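Side-chain contacts in putative beta-glucosidase (Bifidobacterium adolescentis, PDB 5WAB), which hydrolyses beta-glucosidic linkages as a family 3 glycoside hydrolase, and probably also releases terminal alpha-L-arabinopyranosyl units from ginsenoside Rb2: residues S79-E84 / T583-V588; A312-V317 / K607-A612. One frame throughout, in Å; residues are numbered along the deposited sequence.

Contact 1: S79-E84 / T583-V588; sequences SSWNPE and TVQVYV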
ATOM      1  N   SER A  79      -5.746  -0.355  -5.950  1.00 25.59           N
ATOM      2  CA  SER A  79      -6.287   0.075  -7.231  1.00 25.85           C
ATOM      3  C   SER A  79      -7.578   0.869  -7.087  1.00 26.31           C
ATOM      4  O   SER A  79      -7.998   1.513  -8.053  1.00 28.75           O
ATOM      5  CB  SER A  79      -6.520  -1.145  -8.124  1.00 27.76           C
ATOM      6  OG  SER A  79      -5.350  -1.943  -8.211  1.00 25.88           O
ATOM      7  N   SER A  80      -8.213   0.833  -5.916  1.00 25.61           N
ATOM      8  CA  SER A  80      -9.517   1.462  -5.725  1.00 26.41           C
ATOM      9  C   SER A  80      -9.434   2.979  -5.602  1.00 26.88           C
ATOM     10  O   SER A  80     -10.380   3.672  -5.993  1.00 28.57           O
ATOM     11  CB  SER A  80     -10.190   0.890  -4.480  1.00 24.85           C
ATOM     12  OG  SER A  80      -9.444   1.233  -3.324  1.00 21.35           O
ATOM     13  N   TRP A  81      -8.341   3.506  -5.041  1.00 24.79           N
ATOM     14  CA  TRP A  81      -8.213   4.939  -4.752  1.00 25.55           C
ATOM     15  C   TRP A  81      -9.432   5.444  -3.982  1.00 26.24           C
ATOM     16  O   TRP A  81      -9.910   6.559  -4.192  1.00 28.13           O
ATOM     17  CB  TRP A  81      -8.002   5.746  -6.039  1.00 26.57           C
ATOM     18  CG  TRP A  81      -6.709   5.438  -6.766  1.00 26.49           C
ATOM     19  CD1 TRP A  81      -6.247   4.203  -7.124  1.00 27.59           C
ATOM     20  CD2 TRP A  81      -5.746   6.382  -7.260  1.00 25.40           C
ATOM     21  NE1 TRP A  81      -5.048   4.319  -7.785  1.00 26.06           N
ATOM     22  CE2 TRP A  81      -4.721   5.645  -7.886  1.00 25.23           C
ATOM     23  CE3 TRP A  81      -5.648   7.777  -7.226  1.00 25.60           C
ATOM     24  CZ2 TRP A  81      -3.612   6.255  -8.470  1.00 24.82           C
ATOM     25  CZ3 TRP A  81      -4.547   8.380  -7.813  1.00 25.84           C
ATOM     26  CH2 TRP A  81      -3.544   7.619  -8.423  1.00 25.03           C
ATOM     27  N   ASN A  82      -9.937   4.608  -3.075  1.00 26.79           N
ATOM     28  CA  ASN A  82     -11.229   4.815  -2.420  1.00 27.35           C
ATOM     29  C   ASN A  82     -11.053   4.689  -0.915  1.00 26.07           C
ATOM     30  O   ASN A  82     -11.286   3.618  -0.338  1.00 27.30           O
ATOM     31  CB  ASN A  82     -12.273   3.816  -2.926  1.00 28.90           C
ATOM     32  CG  ASN A  82     -13.689   4.182  -2.510  1.00 31.34           C
ATOM     33  OD1 ASN A  82     -13.896   4.967  -1.580  1.00 30.73           O
ATOM     34  ND2 ASN A  82     -14.675   3.602  -3.192  1.00 33.08           N
ATOM     35  N   PRO A  83     -10.633   5.766  -0.246  1.00 23.41           N
ATOM     36  CA  PRO A  83     -10.455   5.694   1.214  1.00 22.17           C
ATOM     37  C   PRO A  83     -11.715   5.309   1.962  1.00 24.49           C
ATOM     38  O   PRO A  83     -11.629   4.604   2.975  1.00 22.90           O
ATOM     39  CB  PRO A  83      -9.993   7.112   1.576  1.00 21.59           C
ATOM     40  CG  PRO A  83      -9.338   7.615   0.317  1.00 23.01           C
ATOM     41  CD  PRO A  83     -10.144   7.037  -0.807  1.00 23.49           C
ATOM     42  N   GLU A  84     -12.889   5.723   1.486  1.00 28.23           N
ATOM     43  CA  GLU A  84     -14.113   5.367   2.190  1.00 29.62           C
ATOM     44  C   GLU A  84     -14.340   3.860   2.154  1.00 27.49           C
ATOM     45  O   GLU A  84     -14.679   3.253   3.174  1.00 27.15           O
ATOM     46  CB  GLU A  84     -15.310   6.111   1.587  1.00 34.98           C
ATOM     47  CG  GLU A  84     -15.296   7.632   1.779  1.00 38.56           C
ATOM     48  CD  GLU A  84     -14.408   8.347   0.762  1.00 41.18           C
ATOM     49  OE1 GLU A  84     -13.978   7.697  -0.213  1.00 42.62           O
ATOM     50  OE2 GLU A  84     -14.139   9.553   0.933  1.00 43.84           O
ATOM     51  N   THR A 583     -11.565   8.312 -11.415  1.00 27.60           N
ATOM     52  CA  THR A 583     -10.684   8.805 -10.366  1.00 26.30           C
ATOM     53  C   THR A 583      -9.861   9.959 -10.924  1.00 26.19           C
ATOM     54  O   THR A 583      -8.903   9.742 -11.673  1.00 25.85           O
ATOM     55  CB  THR A 583      -9.786   7.693  -9.835  1.00 25.62           C
ATOM     56  OG1 THR A 583     -10.602   6.669  -9.256  1.00 26.28           O
ATOM     57  CG2 THR A 583      -8.836   8.238  -8.773  1.00 24.21           C
ATOM     58  N   VAL A 584     -10.224  11.179 -10.537  1.00 26.58           N
ATOM     59  CA  VAL A 584      -9.506  12.374 -10.965  1.00 25.64           C
ATOM     60  C   VAL A 584      -8.264  12.534 -10.102  1.00 23.97           C
ATOM     61  O   VAL A 584      -8.310  12.349  -8.880  1.00 22.78           O
ATOM     62  CB  VAL A 584     -10.414  13.612 -10.875  1.00 26.64           C
ATOM     63  CG1 VAL A 584      -9.655  14.869 -11.285  1.00 26.44           C
ATOM     64  CG2 VAL A 584     -11.654  13.425 -11.737  1.00 28.05           C
ATOM     65  N   GLN A 585      -7.147  12.881 -10.736  1.00 24.28           N
ATOM     66  CA  GLN A 585      -5.854  12.947 -10.074  1.00 24.02           C
ATOM     67  C   GLN A 585      -5.248  14.327 -10.273  1.00 24.14           C
ATOM     68  O   GLN A 585      -5.351  14.911 -11.355  1.00 24.81           O
ATOM     69  CB  GLN A 585      -4.906  11.855 -10.614  1.00 23.17           C
ATOM     70  CG  GLN A 585      -5.552  10.469 -10.644  1.00 22.36           C
ATOM     71  CD  GLN A 585      -4.749   9.431 -11.406  1.00 21.90           C
ATOM     72  OE1 GLN A 585      -3.532   9.543 -11.549  1.00 20.38           O
ATOM     73  NE2 GLN A 585      -5.437   8.403 -11.894  1.00 23.26           N
ATOM     74  N   VAL A 586      -4.620  14.846  -9.221  1.00 23.63           N
ATOM     75  CA  VAL A 586      -3.986  16.158  -9.242  1.00 24.03           C
ATOM     76  C   VAL A 586      -2.499  15.968  -8.989  1.00 23.49           C
ATOM     77  O   VAL A 586      -2.108  15.326  -8.007  1.00 23.59           O
ATOM     78  CB  VAL A 586      -4.599  17.112  -8.198  1.00 23.53           C
ATOM     79  CG1 VAL A 586      -3.816  18.421  -8.151  1.00 23.48           C
ATOM     80  CG2 VAL A 586      -6.063  17.372  -8.508  1.00 24.03           C
ATOM     81  N   TYR A 587      -1.677  16.504  -9.889  1.00 22.33           N
ATOM     82  CA  TYR A 587      -0.229  16.492  -9.761  1.00 21.98           C
ATOM     83  C   TYR A 587       0.287  17.920  -9.659  1.00 22.69           C
ATOM     84  O   TYR A 587      -0.329  18.855 -10.175  1.00 24.76           O
ATOM     85  CB  TYR A 587       0.424  15.780 -10.957  1.00 22.31           C
ATOM     86  CG  TYR A 587       0.058  14.317 -11.071  1.00 21.35           C
ATOM     87  CD1 TYR A 587      -1.142  13.922 -11.641  1.00 20.28           C
ATOM     88  CD2 TYR A 587       0.925  13.331 -10.624  1.00 19.88           C
ATOM     89  CE1 TYR A 587      -1.478  12.591 -11.743  1.00 20.13           C
ATOM     90  CE2 TYR A 587       0.597  12.000 -10.723  1.00 19.25           C
ATOM     91  CZ  TYR A 587      -0.605  11.635 -11.282  1.00 19.51           C
ATOM     92  OH  TYR A 587      -0.929  10.303 -11.379  1.00 19.54           O
ATOM     93  N   VAL A 588       1.413  18.093  -8.974  1.00 20.21           N
ATOM     94  CA  VAL A 588       2.072  19.391  -8.879  1.00 21.05           C
ATOM     95  C   VAL A 588       3.385  19.302  -9.640  1.00 20.70           C
ATOM     96  O   VAL A 588       4.247  18.480  -9.307  1.00 19.85           O
ATOM     97  CB  VAL A 588       2.300  19.819  -7.421  1.00 20.97           C
ATOM     98  CG1 VAL A 588       3.252  21.005  -7.363  1.00 20.69           C
ATOM     99  CG2 VAL A 588       0.971  20.175  -6.766  1.00 20.43           C
TER
HETATM  100  O   HOH W   1      -9.527   4.036  -9.194  1.00 11.57           O
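Trp81, from the TIM-barrel-type domain of this family 3 glycoside hydrolase, lays its indole on Thr583 and Gln585 of the fibronectin type III-like domain, where strand 580-590 runs through an antiparallel sheet. The Trp81 side chain can be followed outward. Its CB lies 3.8 Å from Thr583 CG2, and with CG turned beside the backbone N (chi1 -64°) the ring continues over the strand. The same methyl, Thr583 CG2, meets the six-membered ring obliquely at Trp81 CE3, 3.6 Å away. Farther out, Trp81 CZ3 lies 3.7 Å from Gln585 CG, and at the tip Trp81 CH2 is 3.7 Å from Gln585 CD. Gln585 NE2 comes over one face of the indole, the amide tilted 33° from the ring plane. At the rim of the five-membered ring, Trp81 NE1 donates to Lys493 O, and Phe605 meets the indole edge-to-face. Tyr587 OH donates to Gln585 OE1 at 2.7 Å, and Gln585 NE2 bonds Gly543 O, so both ends of the amide are held and its rotation is fixed. Were Gln585 shortened to alanine, the outer indole would probably lose its amide support and Tyr587 OH this acceptor. Beside the hydrophobic patch, a water hydrogen-bonds Thr583 OG1 at 2.8 Å and lies 3.2 Å from Ser79 O, linking the two segments.

Contact 2: A312-V317 / K607-A612; sequences AIESMV and KVFLKA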
ATOM      1  N   ALA A 312     -13.239  -6.383  -3.746  1.00 25.82           N
ATOM      2  CA  ALA A 312     -12.626  -7.148  -4.828  1.00 28.11           C
ATOM      3  C   ALA A 312     -12.915  -6.517  -6.184  1.00 29.51           C
ATOM      4  O   ALA A 312     -12.043  -6.489  -7.059  1.00 31.11           O
ATOM      5  CB  ALA A 312     -13.100  -8.600  -4.795  1.00 28.33           C
ATOM      6  N   ILE A 313     -14.136  -6.012  -6.377  1.00 30.15           N
ATOM      7  CA  ILE A 313     -14.495  -5.371  -7.640  1.00 30.28           C
ATOM      8  C   ILE A 313     -13.558  -4.209  -7.940  1.00 30.18           C
ATOM      9  O   ILE A 313     -13.064  -4.056  -9.065  1.00 30.40           O
ATOM     10  CB  ILE A 313     -15.964  -4.914  -7.609  1.00 30.09           C
ATOM     11  CG1 ILE A 313     -16.899  -6.123  -7.620  1.00 32.33           C
ATOM     12  CG2 ILE A 313     -16.259  -3.981  -8.760  1.00 29.76           C
ATOM     13  CD1 ILE A 313     -18.361  -5.758  -7.658  1.00 33.01           C
ATOM     14  N   GLU A 314     -13.296  -3.370  -6.938  1.00 29.18           N
ATOM     15  CA  GLU A 314     -12.473  -2.185  -7.130  1.00 28.81           C
ATOM     16  C   GLU A 314     -10.976  -2.458  -7.020  1.00 27.76           C
ATOM     17  O   GLU A 314     -10.186  -1.510  -6.976  1.00 27.42           O
ATOM     18  CB  GLU A 314     -12.907  -1.105  -6.145  1.00 27.92           C
ATOM     19  CG  GLU A 314     -14.361  -0.741  -6.331  1.00 30.17           C
ATOM     20  CD  GLU A 314     -14.732   0.572  -5.688  1.00 32.30           C
ATOM     21  OE1 GLU A 314     -13.868   1.470  -5.598  1.00 32.09           O
ATOM     22  OE2 GLU A 314     -15.900   0.702  -5.276  1.00 34.76           O
ATOM     23  N   SER A 315     -10.561  -3.720  -7.008  1.00 27.91           N
ATOM     24  CA  SER A 315      -9.150  -4.062  -7.003  1.00 26.93           C
ATOM     25  C   SER A 315      -8.624  -4.405  -8.390  1.00 30.25           C
ATOM     26  O   SER A 315      -7.437  -4.715  -8.523  1.00 30.69           O
ATOM     27  CB  SER A 315      -8.896  -5.232  -6.054  1.00 25.99           C
ATOM     28  OG  SER A 315      -9.152  -4.843  -4.716  1.00 28.21           O
ATOM     29  N   MET A 316      -9.469  -4.345  -9.419  1.00 30.08           N
ATOM     30  CA  MET A 316      -9.089  -4.698 -10.780  1.00 30.22           C
ATOM     31  C   MET A 316      -8.802  -3.448 -11.599  1.00 29.58           C
ATOM     32  O   MET A 316      -9.532  -2.457 -11.512  1.00 28.05           O
ATOM     33  CB  MET A 316     -10.200  -5.487 -11.462  1.00 32.19           C
ATOM     34  CG  MET A 316     -10.836  -6.528 -10.593  1.00 32.18           C
ATOM     35  SD  MET A 316     -12.124  -7.372 -11.504  1.00 34.37           S
ATOM     36  CE  MET A 316     -12.957  -8.206 -10.161  1.00 35.17           C
ATOM     37  N   VAL A 317      -7.752  -3.513 -12.414  1.00 30.29           N
ATOM     38  CA  VAL A 317      -7.406  -2.458 -13.362  1.00 30.35           C
ATOM     39  C   VAL A 317      -7.546  -3.018 -14.773  1.00 31.16           C
ATOM     40  O   VAL A 317      -6.950  -4.054 -15.096  1.00 31.66           O
ATOM     41  CB  VAL A 317      -5.987  -1.921 -13.129  1.00 29.30           C
ATOM     42  CG1 VAL A 317      -5.689  -0.785 -14.097  1.00 28.08           C
ATOM     43  CG2 VAL A 317      -5.813  -1.480 -11.691  1.00 26.33           C
ATOM     44  N   LYS A 607     -12.274   9.871  -6.227  1.00 30.78           N
ATOM     45  CA  LYS A 607     -13.040   8.916  -7.021  1.00 29.29           C
ATOM     46  C   LYS A 607     -14.512   9.298  -6.948  1.00 30.65           C
ATOM     47  O   LYS A 607     -15.037   9.561  -5.861  1.00 24.98           O
ATOM     48  CB  LYS A 607     -12.834   7.481  -6.534  1.00 26.00           C
ATOM     49  CG  LYS A 607     -13.409   6.416  -7.477  1.00 25.52           C
ATOM     50  CD  LYS A 607     -12.996   5.021  -7.045  1.00 25.01           C
ATOM     51  CE  LYS A 607     -13.232   3.995  -8.133  1.00 24.93           C
ATOM     52  NZ  LYS A 607     -12.634   2.690  -7.749  1.00 24.92           N
ATOM     53  N   VAL A 608     -15.172   9.331  -8.105  1.00 25.53           N
ATOM     54  CA  VAL A 608     -16.558   9.769  -8.217  1.00 30.38           C
ATOM     55  C   VAL A 608     -17.342   8.725  -8.998  1.00 32.55           C
ATOM     56  O   VAL A 608     -16.957   8.355 -10.112  1.00 27.62           O
ATOM     57  CB  VAL A 608     -16.666  11.142  -8.905  1.00 29.74           C
ATOM     58  CG1 VAL A 608     -18.087  11.637  -8.851  1.00 30.36           C
ATOM     59  CG2 VAL A 608     -15.726  12.139  -8.260  1.00 28.73           C
ATOM     60  N   PHE A 609     -18.443   8.262  -8.418  1.00 34.66           N
ATOM     61  CA  PHE A 609     -19.356   7.345  -9.085  1.00 37.00           C
ATOM     62  C   PHE A 609     -20.433   8.172  -9.783  1.00 37.70           C
ATOM     63  O   PHE A 609     -21.141   8.951  -9.134  1.00 37.86           O
ATOM     64  CB  PHE A 609     -19.963   6.379  -8.066  1.00 39.93           C
ATOM     65  CG  PHE A 609     -18.932   5.682  -7.205  1.00 41.54           C
ATOM     66  CD1 PHE A 609     -18.404   6.310  -6.080  1.00 41.70           C
ATOM     67  CD2 PHE A 609     -18.474   4.411  -7.527  1.00 42.51           C
ATOM     68  CE1 PHE A 609     -17.452   5.684  -5.292  1.00 41.80           C
ATOM     69  CE2 PHE A 609     -17.518   3.777  -6.741  1.00 42.35           C
ATOM     70  CZ  PHE A 609     -17.008   4.413  -5.624  1.00 42.26           C
ATOM     71  N   LEU A 610     -20.545   8.017 -11.099  1.00 37.83           N
ATOM     72  CA  LEU A 610     -21.449   8.822 -11.909  1.00 38.38           C
ATOM     73  C   LEU A 610     -22.283   7.928 -12.813  1.00 39.34           C
ATOM     74  O   LEU A 610     -21.735   7.073 -13.519  1.00 39.58           O
ATOM     75  CB  LEU A 610     -20.669   9.824 -12.764  1.00 38.76           C
ATOM     76  CG  LEU A 610     -19.874  10.899 -12.032  1.00 37.83           C
ATOM     77  CD1 LEU A 610     -18.980  11.634 -13.012  1.00 37.19           C
ATOM     78  CD2 LEU A 610     -20.827  11.863 -11.350  1.00 38.49           C
ATOM     79  N   LYS A 611     -23.599   8.112 -12.777  1.00 41.06           N
ATOM     80  CA  LYS A 611     -24.453   7.458 -13.755  1.00 42.24           C
ATOM     81  C   LYS A 611     -24.312   8.123 -15.120  1.00 40.47           C
ATOM     82  O   LYS A 611     -23.695   9.180 -15.273  1.00 39.52           O
ATOM     83  CB  LYS A 611     -25.917   7.465 -13.326  1.00 44.15           C
ATOM     84  CG  LYS A 611     -26.214   6.635 -12.107  1.00 43.93           C
ATOM     85  CD  LYS A 611     -27.711   6.595 -11.879  1.00 46.15           C
ATOM     86  CE  LYS A 611     -28.077   5.748 -10.677  1.00 46.44           C
ATOM     87  NZ  LYS A 611     -29.556   5.676 -10.491  1.00 48.91           N
ATOM     88  N   ALA A 612     -24.911   7.477 -16.117  1.00 44.84           N
ATOM     89  CA  ALA A 612     -24.832   7.936 -17.499  1.00 45.59           C
ATOM     90  C   ALA A 612     -25.344   9.366 -17.630  1.00 47.08           C
ATOM     91  O   ALA A 612     -26.490   9.662 -17.277  1.00 47.82           O
ATOM     92  CB  ALA A 612     -25.630   6.995 -18.401  1.00 46.22           C
TER
HETATM   93  O   HOH W   2     -11.178   0.404  -8.618  1.00 23.63           O
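Lys607 NZ is gripped from several directions: it forms a salt bridge with Glu314 OE1 at 2.8 Å, bonds Ser80 O and Ser491 OG, and gives a weak bond to a water. That water, 2.8 Å from Lys607 NZ, donates to Glu314 O at 2.7 Å, so the ammonium reaches the glutamate twice, directly through the carboxylate and indirectly through the backbone carbonyl. The contact joins the end of helix 301-313 to strand 601-610 of the fibronectin type III-like domain. Glu314 is the first residue to leave helical geometry, inside a type I beta turn from Ile313 to Met316, and its CB points toward the strand. The lysine spans the gap because its chain is extended throughout: CG lies anti to the backbone N (chi1 -170°), and the chain beyond CG is extended as well. Such reach is needed, since Glu314 CA and Lys607 CA, the nearest pair between the segments, are 11.1 Å apart. The ammonium does not approach within the carboxylate plane; Lys607 NZ meets Glu314 OE1 from above, 47° out of it. The other oxygen, Glu314 OE2, accepts a bond from Gln310 NE2, one turn back in the helix, which fixes the carboxylate from its own side. Glu314 OE2 also lies 3.8 Å from Phe609 CE2. Because this oxygen sits at the edge of the Phe609 ring, near the ring plane, it faces the positively polarised ring hydrogens rather than the pi cloud. Asn82 ND2 adds a weak bond to Glu314 OE1. Both charged residues are buried, and the opposite charges, joined by neutral polar partners, probably compensate one another and favour the ionised forms of Glu314 and Lys607 at this domain boundary.

Overall arrangement
Contacts 1 and 2 lie side by side, their centres about 11 Å apart, along one face of the fibronectin type III-like domain. Their strands, 580-590 and 601-610, follow each other in the chain and are antiparallel neighbours in the same sheet. In sequence the segments alternate: 79-84, 312-317, 583-588, then 607-612. The two contacts also touch, since Thr583 OG1 packs on Lys607 CG at 3.3 Å. Contact 1 is chiefly aromatic and aliphatic, contact 2 chiefly ionic. Together they fasten the loop before helix 83-99 and the end of helix 301-313 to one sheet, tying the fibronectin type III-like domain to parts of the chain far earlier in sequence.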